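Local coordinates for protein lytic chitin monooxygenase (Enterococcus faecalis, PDB 4A02) that cleaves the glycosidic bonds of crystalline alpha- and beta-chitin oxidatively, using a single copper site, and works in synergy with a chitinase, at residues R87-K97 with N110-Q121. Sequence-based numbering, arbitrary orientation.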
loop_
_atom_site.group_PDB
_atom_site.type_symbol
_atom_site.label_atom_id
_atom_site.label_comp_id
_atom_site.label_asym_id
_atom_site.label_seq_id
_atom_site.Cartn_x
_atom_site.Cartn_y
_atom_site.Cartn_z
ATOM N N ARG A 87 -11.835 4.041 14.500
ATOM C CA ARG A 87 -12.268 2.663 14.710
ATOM C C ARG A 87 -12.051 1.943 13.380
ATOM O O ARG A 87 -12.349 2.537 12.337
ATOM C CB ARG A 87 -13.776 2.631 15.117
ATOM C CG ARG A 87 -14.069 3.252 16.451
ATOM C CD ARG A 87 -15.424 3.018 17.081
ATOM N NE ARG A 87 -15.221 3.431 18.493
ATOM C CZ ARG A 87 -14.767 2.754 19.524
ATOM N NH1 ARG A 87 -14.412 1.476 19.477
ATOM N NH2 ARG A 87 -14.665 3.379 20.692
ATOM N N THR A 88 -11.533 0.736 13.494
ATOM C CA THR A 88 -11.101 -0.018 12.332
ATOM C C THR A 88 -11.897 -1.312 12.136
ATOM O O THR A 88 -12.068 -2.089 13.075
ATOM C CB THR A 88 -9.626 -0.332 12.487
ATOM O OG1 THR A 88 -8.906 0.911 12.457
ATOM C CG2 THR A 88 -9.104 -1.156 11.327
ATOM N N ALA A 89 -12.333 -1.546 10.903
ATOM C CA ALA A 89 -12.978 -2.802 10.514
ATOM C C ALA A 89 -11.964 -3.877 10.161
ATOM O O ALA A 89 -12.153 -5.033 10.564
ATOM C CB ALA A 89 -13.914 -2.603 9.336
ATOM N N SER A 90 -10.919 -3.569 9.407
ATOM C CA SER A 90 -10.116 -4.567 8.789
ATOM C C SER A 90 -8.828 -4.027 8.277
ATOM O O SER A 90 -8.678 -2.847 8.003
ATOM C CB SER A 90 -10.893 -5.148 7.587
ATOM O OG SER A 90 -11.284 -4.112 6.719
ATOM N N TRP A 91 -7.868 -4.953 8.085
ATOM C CA TRP A 91 -6.586 -4.680 7.406
ATOM C C TRP A 91 -6.393 -5.833 6.450
ATOM O O TRP A 91 -6.351 -7.002 6.866
ATOM C CB TRP A 91 -5.432 -4.610 8.377
ATOM C CG TRP A 91 -5.628 -3.767 9.617
ATOM C CD1 TRP A 91 -6.255 -4.118 10.800
ATOM C CD2 TRP A 91 -5.175 -2.418 9.783
ATOM N NE1 TRP A 91 -6.203 -3.088 11.675
ATOM C CE2 TRP A 91 -5.541 -2.018 11.068
ATOM C CE3 TRP A 91 -4.496 -1.531 8.971
ATOM C CZ2 TRP A 91 -5.254 -0.745 11.556
ATOM C CZ3 TRP A 91 -4.191 -0.283 9.456
ATOM C CH2 TRP A 91 -4.554 0.127 10.745
ATOM N N ASP A 92 -6.252 -5.547 5.153
ATOM C CA ASP A 92 -6.067 -6.575 4.142
ATOM C C ASP A 92 -4.787 -6.329 3.374
ATOM O O ASP A 92 -4.416 -5.186 3.125
ATOM C CB ASP A 92 -7.229 -6.600 3.146
ATOM C CG ASP A 92 -8.534 -6.993 3.800
ATOM O OD1 ASP A 92 -8.654 -8.166 4.175
ATOM O OD2 ASP A 92 -9.391 -6.143 3.884
ATOM N N TYR A 93 -4.127 -7.420 2.972
ATOM C CA TYR A 93 -2.866 -7.332 2.255
ATOM C C TYR A 93 -2.855 -8.288 1.092
ATOM O O TYR A 93 -3.256 -9.456 1.221
ATOM C CB TYR A 93 -1.698 -7.638 3.180
ATOM C CG TYR A 93 -1.551 -6.680 4.324
ATOM C CD1 TYR A 93 -2.273 -6.839 5.508
ATOM C CD2 TYR A 93 -0.723 -5.574 4.242
ATOM C CE1 TYR A 93 -2.126 -5.947 6.541
ATOM C CE2 TYR A 93 -0.589 -4.695 5.276
ATOM C CZ TYR A 93 -1.290 -4.874 6.447
ATOM O OH TYR A 93 -1.093 -3.940 7.433
ATOM N N TYR A 94 -2.343 -7.791 -0.035
ATOM C CA TYR A 94 -2.187 -8.512 -1.289
ATOM C C TYR A 94 -0.773 -8.366 -1.781
ATOM O O TYR A 94 -0.125 -7.355 -1.458
ATOM C CB TYR A 94 -3.168 -7.938 -2.338
ATOM C CG TYR A 94 -4.600 -7.851 -1.919
ATOM C CD1 TYR A 94 -5.037 -6.770 -1.113
ATOM C CD2 TYR A 94 -5.543 -8.784 -2.282
ATOM C CE1 TYR A 94 -6.350 -6.654 -0.718
ATOM C CE2 TYR A 94 -6.886 -8.671 -1.857
ATOM C CZ TYR A 94 -7.253 -7.576 -1.055
ATOM O OH TYR A 94 -8.580 -7.496 -0.650
ATOM N N ILE A 95 -0.281 -9.279 -2.626
ATOM C CA ILE A 95 1.001 -9.110 -3.242
ATOM C C ILE A 95 0.948 -9.641 -4.674
ATOM O O ILE A 95 0.318 -10.681 -4.947
ATOM C CB ILE A 95 2.151 -9.738 -2.438
ATOM C CG1 ILE A 95 3.511 -9.310 -2.966
ATOM C CG2 ILE A 95 2.029 -11.246 -2.358
ATOM C CD1 ILE A 95 4.658 -9.751 -2.082
ATOM N N THR A 96 1.623 -8.962 -5.586
ATOM C CA THR A 96 1.738 -9.416 -6.945
ATOM C C THR A 96 2.288 -10.829 -7.020
ATOM O O THR A 96 3.115 -11.239 -6.200
ATOM C CB THR A 96 2.669 -8.456 -7.750
ATOM O OG1 THR A 96 3.818 -8.141 -6.974
ATOM C CG2 THR A 96 1.974 -7.170 -8.109
ATOM N N LYS A 97 1.840 -11.563 -8.031
ATOM C CA LYS A 97 2.374 -12.864 -8.402
ATOM C C LYS A 97 3.688 -12.700 -9.138
ATOM O O LYS A 97 3.886 -11.753 -9.907
ATOM C CB LYS A 97 1.347 -13.589 -9.292
ATOM C CG LYS A 97 0.022 -13.786 -8.625
ATOM C CD LYS A 97 -1.057 -14.179 -9.612
ATOM C CE LYS A 97 -1.170 -15.553 -9.648
ATOM N NZ LYS A 97 -2.142 -16.172 -8.737
ATOM N N ASN A 110 -3.696 -9.781 -10.837
ATOM C CA ASN A 110 -2.304 -10.205 -10.833
ATOM C C ASN A 110 -1.708 -10.328 -9.439
ATOM O O ASN A 110 -0.487 -10.507 -9.326
ATOM C CB ASN A 110 -1.478 -9.264 -11.682
ATOM C CG ASN A 110 -1.879 -9.317 -13.127
ATOM O OD1 ASN A 110 -2.231 -10.359 -13.643
ATOM N ND2 ASN A 110 -1.856 -8.136 -13.781
ATOM N N PHE A 111 -2.544 -10.248 -8.417
ATOM C CA PHE A 111 -2.169 -10.323 -7.012
ATOM C C PHE A 111 -2.817 -11.542 -6.363
ATOM O O PHE A 111 -3.917 -11.944 -6.754
ATOM C CB PHE A 111 -2.585 -9.094 -6.232
ATOM C CG PHE A 111 -1.962 -7.772 -6.583
ATOM C CD1 PHE A 111 -2.125 -7.152 -7.789
ATOM C CD2 PHE A 111 -1.204 -7.099 -5.610
ATOM C CE1 PHE A 111 -1.608 -5.897 -8.048
ATOM C CE2 PHE A 111 -0.658 -5.847 -5.865
ATOM C CZ PHE A 111 -0.860 -5.250 -7.096
ATOM N N ASP A 112 -2.166 -12.028 -5.316
ATOM C CA ASP A 112 -2.761 -12.954 -4.355
ATOM C C ASP A 112 -3.042 -12.201 -3.070
ATOM O O ASP A 112 -2.221 -11.400 -2.615
ATOM C CB ASP A 112 -1.818 -14.114 -4.024
ATOM C CG ASP A 112 -1.516 -15.037 -5.224
ATOM O OD1 ASP A 112 -2.407 -15.211 -6.068
ATOM O OD2 ASP A 112 -0.391 -15.547 -5.285
ATOM N N LYS A 113 -4.148 -12.538 -2.415
ATOM C CA LYS A 113 -4.410 -12.060 -1.071
ATOM C C LYS A 113 -3.615 -12.865 -0.065
ATOM O O LYS A 113 -3.635 -14.106 -0.138
ATOM C CB LYS A 113 -5.911 -12.113 -0.732
ATOM C CG LYS A 113 -6.212 -11.366 0.547
ATOM C CD LYS A 113 -7.697 -11.256 0.816
ATOM C CE LYS A 113 -7.966 -10.232 1.875
ATOM N NZ LYS A 113 -9.335 -10.214 2.390
ATOM N N ILE A 114 -2.894 -12.204 0.809
ATOM C CA ILE A 114 -2.000 -12.875 1.758
ATOM C C ILE A 114 -2.338 -12.641 3.214
ATOM O O ILE A 114 -1.812 -13.419 4.071
ATOM C CB ILE A 114 -0.512 -12.590 1.456
ATOM C CG1 ILE A 114 -0.167 -11.132 1.563
ATOM C CG2 ILE A 114 -0.152 -13.204 0.107
ATOM C CD1 ILE A 114 1.324 -10.848 1.529
ATOM N N ALA A 115 -3.154 -11.692 3.578
ATOM C CA ALA A 115 -3.564 -11.509 4.973
ATOM C C ALA A 115 -4.854 -10.740 5.052
ATOM O O ALA A 115 -5.124 -9.868 4.227
ATOM C CB ALA A 115 -2.478 -10.783 5.790
ATOM N N SER A 116 -5.615 -11.066 6.080
ATOM C CA SER A 116 -6.823 -10.321 6.440
ATOM C C SER A 116 -6.884 -10.307 7.969
ATOM O O SER A 116 -7.004 -11.377 8.598
ATOM C CB SER A 116 -8.091 -10.965 5.879
ATOM O OG SER A 116 -9.218 -10.074 6.069
ATOM N N ILE A 117 -6.811 -9.165 8.555
ATOM C CA ILE A 117 -6.771 -8.994 10.001
ATOM C C ILE A 117 -8.001 -8.190 10.418
ATOM O O ILE A 117 -8.287 -7.116 9.932
ATOM C CB ILE A 117 -5.513 -8.269 10.404
ATOM C CG1 ILE A 117 -4.273 -9.054 9.944
ATOM C CG2 ILE A 117 -5.436 -7.910 11.889
ATOM C CD1 ILE A 117 -2.986 -8.263 10.073
ATOM N N ASP A 118 -8.742 -8.785 11.401
ATOM C CA ASP A 118 -9.959 -8.140 11.888
ATOM C C ASP A 118 -9.569 -6.948 12.735
ATOM O O ASP A 118 -8.741 -7.096 13.651
ATOM C CB ASP A 118 -10.796 -9.207 12.633
ATOM C CG ASP A 118 -12.179 -8.730 13.112
ATOM O OD1 ASP A 118 -12.644 -7.565 12.980
ATOM O OD2 ASP A 118 -12.938 -9.609 13.596
ATOM N N GLY A 119 -10.145 -5.807 12.484
ATOM C CA GLY A 119 -9.919 -4.661 13.286
ATOM C C GLY A 119 -10.701 -4.550 14.565
ATOM O O GLY A 119 -10.390 -3.794 15.472
ATOM N N LYS A 120 -11.778 -5.329 14.643
ATOM C CA LYS A 120 -12.659 -5.458 15.840
ATOM C C LYS A 120 -13.289 -4.149 16.275
ATOM O O LYS A 120 -13.702 -4.001 17.424
ATOM C CB LYS A 120 -11.898 -6.041 17.004
ATOM C CG LYS A 120 -11.509 -7.498 16.674
ATOM C CD LYS A 120 -10.566 -8.150 17.660
ATOM C CE LYS A 120 -9.122 -7.749 17.336
ATOM N NZ LYS A 120 -8.003 -8.346 18.138
ATOM N N GLN A 121 -13.404 -3.202 15.353
ATOM C CA GLN A 121 -14.000 -1.893 15.663
ATOM C C GLN A 121 -13.263 -1.191 16.774
ATOM O O GLN A 121 -13.750 -0.415 17.596
ATOM C CB GLN A 121 -15.506 -1.986 15.956
ATOM C CG GLN A 121 -16.336 -2.348 14.711
ATOM C CD GLN A 121 -16.369 -1.214 13.708
ATOM O OE1 GLN A 121 -15.949 -0.100 13.916
ATOM N NE2 GLN A 121 -16.821 -1.610 12.595
HETATM O O HOH W 1 -14.477 -6.449 10.897
HETATM O O HOH W 2 -10.387 -9.280 -0.194
#
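D92 OD1 takes two bonds from the neighbouring strand, a compact example of how one carboxylate oxygen can bind two positions across a sheet. S116 OG lies 2.7 Å from D92 OD1, nearly in line with its C-O bond, while K113 NZ makes a salt bridge to the same oxygen from the other face of the carboxylate. K113 gets there fully extended, with CG anti to its backbone N (chi1 -169°), and on the way its methylenes cross the CD2-CE2 side of Y94 at a slant, CG 3.7 Å from Y94 CE2. A water bound to both Y94 OH and K113 NZ links the two ends.

Strands 88-96 and 111-120 are an antiparallel pair in the beta-sandwich of this chitin-active AA10 monooxygenase; their regular ladder is broken by a classic bulge. Y93 O accepts I114 N at 2.8 Å and A115 N at 3.3 Å, both from the same face of its carbonyl plane, which shifts the register by one residue. The face bearing W91, Y93, A115 and I117 packs on strand 127-134 of the other sheet; Y93 OH is hydrogen-bonded to Q130 there and to W80 on strand 74-82.

Toward the far end, T96 CG2 sits over one face of the F111 ring, 3.7 Å from its centroid. K97 NZ, on a chain bent at its last two torsions, meets the syn lone pair of D112 OD1 at 2.8 Å; R138 pairs with D112 OD2. At the other end R87, next in sequence to the copper ligand H86, sends NH1 to Q121 O at 2.7 Å, in the guanidinium plane. Just before Q121, D118 OD1 accepts K120 N in an Asx turn, and a water bridges D118 OD1 to A89 O.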